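Local atomic coordinates of RedY-like protein (Hahella chejuensis, PDB entry 2JDJ), a protein that probably takes part in the biosynthesis of the red pigment prodigiosin, as a small dimeric protein of the dimeric alpha-beta barrel group. Residues D17-E20 with F21-N25; A65-D68 with A69-T73. One frame throughout, in Å; residues are numbered along the deposited sequence.

In the fold
Both contacts are local, each joining side chains about one turn apart in a single run of chain, and they come in series. Contact 1 lies in helix 16-30, which follows the first strand of the antiparallel sheet; contact 2 occupies the short helix 64-71 and the turn that leads into helix 74-86. Their centres are about 23 Å apart and their nearest atoms about 11 Å, without touching. What joins them is the surrounding fold: helix 74-86 packs on F19 and W22 of contact 1 and begins where contact 2 ends. W22 and F67 both lie close to bound glycerol and isopropanol, probably from the crystallisation liquor, and may border a common pocket.

Contact 1 of 2, residues D17-E20 with F21-N25; sequences DAFE and FWVQN
F19 and V23, one helical turn apart, meet with the valine methyl CG2 over one face of the phenyl ring. F19 CG stands anti to the backbone N (chi1 178°), beside the carbonyl carbon, which swings the ring along the helix beside the next turn. Of the ring atoms, CE2 and CZ each come within 3.6 Å of V23 CG2, with CD2 and CE1 further away; F19 CE1 also lies 4.3 Å from W22 CZ3, approached obliquely. The methyl stands 3.8 Å from the centroid of the F19 ring as a CH-pi contact, displaced toward the rim. In the backbone, V23 N donates to F19 O at 2.8 Å, almost straight into the carbonyl. This is the regular i to i+4 bonding of helix 16-30, which packs against the antiparallel sheet in the ferredoxin-like layout of dimeric alpha-beta barrels; F83 and M86 of helix 74-86 cover F19 further, and Y55 of the sheet meets its ring. Cut back to an alanine, this position would probably leave V23 CG2 without its aromatic partner and open a gap toward F83 and M86. On another side of the helix, E20 and Q24 reach out as extended chains and share a water, which donates to E20 OE1 and to Q24 OE1, 2.7 Å from each. The other carboxylate oxygen, E20 OE2, takes a salt bridge from R44 and a hydrogen bond from Y55, so both oxygens of this group are engaged and its rotation is probably fixed. L98 of the second subunit packs against E20 and V23. F21 O receives two bonds from N25, one from the backbone N and one from ND2 at 2.9 Å, the latter in the carbonyl plane on a lone pair.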
# COMPACT_ATOMS: atom_id res chain seq x y z
N ASP A 17 -17.02 13.55 -3.18
CA ASP A 17 -17.91 12.67 -3.92
C ASP A 17 -17.59 12.61 -5.42
O ASP A 17 -17.62 11.53 -6.01
CB ASP A 17 -19.34 13.02 -3.64
CG ASP A 17 -19.78 14.20 -4.42
OD1 ASP A 17 -18.96 15.14 -4.53
OD2 ASP A 17 -20.92 14.14 -4.95
N ALA A 18 -17.24 13.74 -6.03
CA ALA A 18 -16.73 13.77 -7.41
C ALA A 18 -15.43 12.97 -7.55
O ALA A 18 -15.28 12.21 -8.52
CB ALA A 18 -16.53 15.20 -7.87
N PHE A 19 -14.51 13.16 -6.61
CA PHE A 19 -13.25 12.40 -6.59
C PHE A 19 -13.51 10.90 -6.56
O PHE A 19 -13.02 10.16 -7.42
CB PHE A 19 -12.36 12.81 -5.39
CG PHE A 19 -11.09 12.02 -5.30
CD1 PHE A 19 -10.02 12.29 -6.16
CD2 PHE A 19 -10.97 10.98 -4.39
CE1 PHE A 19 -8.87 11.56 -6.11
CE2 PHE A 19 -9.79 10.21 -4.33
CZ PHE A 19 -8.75 10.51 -5.19
N GLU A 20 -14.28 10.46 -5.57
CA GLU A 20 -14.55 9.02 -5.42
C GLU A 20 -15.32 8.40 -6.59
O GLU A 20 -15.11 7.25 -6.91
CB GLU A 20 -15.28 8.73 -4.09
CG GLU A 20 -14.41 9.12 -2.90
CD GLU A 20 -14.91 8.63 -1.56
OE1 GLU A 20 -15.68 7.66 -1.52
OE2 GLU A 20 -14.49 9.22 -0.53
N PHE A 21 -16.21 9.17 -7.22
CA PHE A 21 -16.91 8.63 -8.38
C PHE A 21 -15.92 8.46 -9.55
O PHE A 21 -15.97 7.45 -10.27
CB PHE A 21 -18.11 9.51 -8.80
CG PHE A 21 -18.86 8.94 -9.97
CD1 PHE A 21 -19.92 8.04 -9.76
CD2 PHE A 21 -18.46 9.23 -11.28
CE1 PHE A 21 -20.59 7.47 -10.85
CE2 PHE A 21 -19.12 8.65 -12.36
CZ PHE A 21 -20.18 7.77 -12.14
N TRP A 22 -15.04 9.45 -9.72
CA TRP A 22 -13.99 9.42 -10.73
C TRP A 22 -13.05 8.24 -10.50
O TRP A 22 -12.76 7.48 -11.43
CB TRP A 22 -13.22 10.74 -10.77
CG TRP A 22 -12.02 10.69 -11.68
CD1 TRP A 22 -12.01 10.90 -13.04
CD2 TRP A 22 -10.67 10.39 -11.31
NE1 TRP A 22 -10.72 10.74 -13.53
CE2 TRP A 22 -9.88 10.44 -12.49
CE3 TRP A 22 -10.05 10.08 -10.09
CZ2 TRP A 22 -8.49 10.18 -12.48
CZ3 TRP A 22 -8.67 9.83 -10.08
CH2 TRP A 22 -7.91 9.88 -11.27
N VAL A 23 -12.61 8.07 -9.26
CA VAL A 23 -11.74 6.92 -8.95
C VAL A 23 -12.42 5.61 -9.37
O VAL A 23 -11.86 4.83 -10.13
CB VAL A 23 -11.33 6.87 -7.46
CG1 VAL A 23 -10.74 5.50 -7.11
CG2 VAL A 23 -10.36 7.99 -7.15
N GLN A 24 -13.62 5.36 -8.87
CA GLN A 24 -14.26 4.05 -9.10
C GLN A 24 -14.71 3.79 -10.53
O GLN A 24 -14.70 2.66 -10.98
CB GLN A 24 -15.43 3.87 -8.14
CG GLN A 24 -14.98 3.57 -6.73
CD GLN A 24 -16.14 3.40 -5.77
OE1 GLN A 24 -16.20 4.06 -4.73
NE2 GLN A 24 -17.08 2.53 -6.12
N ASN A 25 -15.10 4.82 -11.25
CA ASN A 25 -15.72 4.62 -12.57
C ASN A 25 -14.87 5.11 -13.73
O ASN A 25 -15.22 4.87 -14.90
CB ASN A 25 -17.10 5.27 -12.58
CG ASN A 25 -18.00 4.71 -11.51
OD1 ASN A 25 -18.58 3.65 -11.68
ND2 ASN A 25 -18.09 5.41 -10.38
O HOH W 1 -17.12 5.92 -2.99

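Contact 2 of 2, residues A65-D68 with A69-T73; sequences AAFD and ADMET
The carbonyl oxygen of A66 is gripped twice, by D70 N at 3.1 Å and by a water 3.0 Å from A66 O. The same water donates to D70 OD1, since D70 turns its carboxylate toward the preceding turn. D70 OD2 is bonded to S36, whose side chain also touches A66 and F67, so the acid ties the helix to the loop before strand 37-44. One residue further on, M71 N donates to F67 O at 2.9 Å, with the donor nearly in line with the carbonyl. D68 O receives weak bonds from M71 N, three residues on, and from E72 N, four residues on. The selenomethionine side chain of M71 leans over the F67 ring. Its CG sits on one face, 4.1 Å from the centroid of that ring, as a CH-pi contact shifted toward the rim. Further along, M71 SE lies obliquely to the ring plane, with F67 CE2 as its nearest ring atom at 3.7 Å: a Met-aromatic contact. The first torsion of M71 (chi1 -77°) sets CG beside its own nitrogen and back toward F67, and the bend at chi3 then carries the terminal methyl off the ring. D68 OD1 is held in a salt bridge by R64. The backbone of D70 is held too: T73 OG1 donates to D70 O at 2.6 Å while the same hydroxyl oxygen caps F76 N. T73 thus links the closing turn of helix 64-71 directly to the start of the next helix, an arrangement characteristic of a short connection between successive helices, with threonine as the N-cap of helix 74-86.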
# COMPACT_ATOMS: atom_id res chain seq x y z
N ALA A 65 10.03 0.23 -14.88
CA ALA A 65 10.30 0.53 -16.29
C ALA A 65 9.00 0.50 -17.12
O ALA A 65 8.70 1.43 -17.89
CB ALA A 65 11.34 -0.45 -16.84
N ALA A 66 8.22 -0.57 -16.94
CA ALA A 66 6.94 -0.73 -17.65
C ALA A 66 5.95 0.39 -17.26
O ALA A 66 5.30 0.97 -18.11
CB ALA A 66 6.35 -2.10 -17.37
N PHE A 67 5.86 0.68 -15.96
CA PHE A 67 4.98 1.77 -15.47
C PHE A 67 5.34 3.14 -16.05
O PHE A 67 4.46 3.89 -16.47
CB PHE A 67 4.94 1.83 -13.95
CG PHE A 67 3.93 2.81 -13.40
CD1 PHE A 67 2.57 2.63 -13.62
CD2 PHE A 67 4.34 3.93 -12.67
CE1 PHE A 67 1.62 3.54 -13.13
CE2 PHE A 67 3.40 4.84 -12.17
CZ PHE A 67 2.04 4.65 -12.40
N ASP A 68 6.63 3.44 -16.09
CA ASP A 68 7.11 4.70 -16.65
C ASP A 68 6.68 4.92 -18.10
O ASP A 68 6.31 6.03 -18.48
CB ASP A 68 8.63 4.78 -16.51
CG ASP A 68 9.07 5.13 -15.09
OD1 ASP A 68 8.23 5.11 -14.16
OD2 ASP A 68 10.26 5.44 -14.91
N ALA A 69 6.74 3.85 -18.90
CA ALA A 69 6.24 3.88 -20.28
C ALA A 69 4.73 4.16 -20.31
O ALA A 69 4.27 5.00 -21.09
CB ALA A 69 6.57 2.56 -20.99
N ASP A 70 3.98 3.46 -19.45
CA ASP A 70 2.53 3.65 -19.36
C ASP A 70 2.17 5.08 -19.01
O ASP A 70 1.13 5.57 -19.43
CB ASP A 70 1.90 2.71 -18.34
CG ASP A 70 1.77 1.29 -18.85
OD1 ASP A 70 1.99 1.06 -20.06
OD2 ASP A 70 1.46 0.39 -18.04
N MSE A 71 3.03 5.74 -18.23
CA MSE A 71 2.81 7.14 -17.84
C MSE A 71 2.94 8.11 -19.01
O MSE A 71 2.35 9.20 -18.99
CB MSE A 71 3.76 7.56 -16.73
CG MSE A 71 3.40 7.06 -15.34
SE MSE A 71 4.69 7.72 -14.04
CE MSE A 71 4.15 9.61 -14.01
N GLU A 72 3.71 7.72 -20.02
CA GLU A 72 3.94 8.56 -21.19
C GLU A 72 2.84 8.41 -22.25
O GLU A 72 2.83 9.12 -23.25
CB GLU A 72 5.32 8.29 -21.81
CG GLU A 72 6.49 8.33 -20.83
CD GLU A 72 6.93 9.75 -20.46
OE1 GLU A 72 8.06 9.88 -19.93
OE2 GLU A 72 6.17 10.72 -20.69
N THR A 73 1.91 7.48 -22.02
CA THR A 73 0.78 7.29 -22.92
C THR A 73 -0.25 8.41 -22.73
O THR A 73 -0.26 9.06 -21.70
CB THR A 73 0.08 5.93 -22.70
OG1 THR A 73 -0.49 5.88 -21.38
CG2 THR A 73 1.04 4.76 -22.90
O HOH W 2 4.40 -1.05 -20.13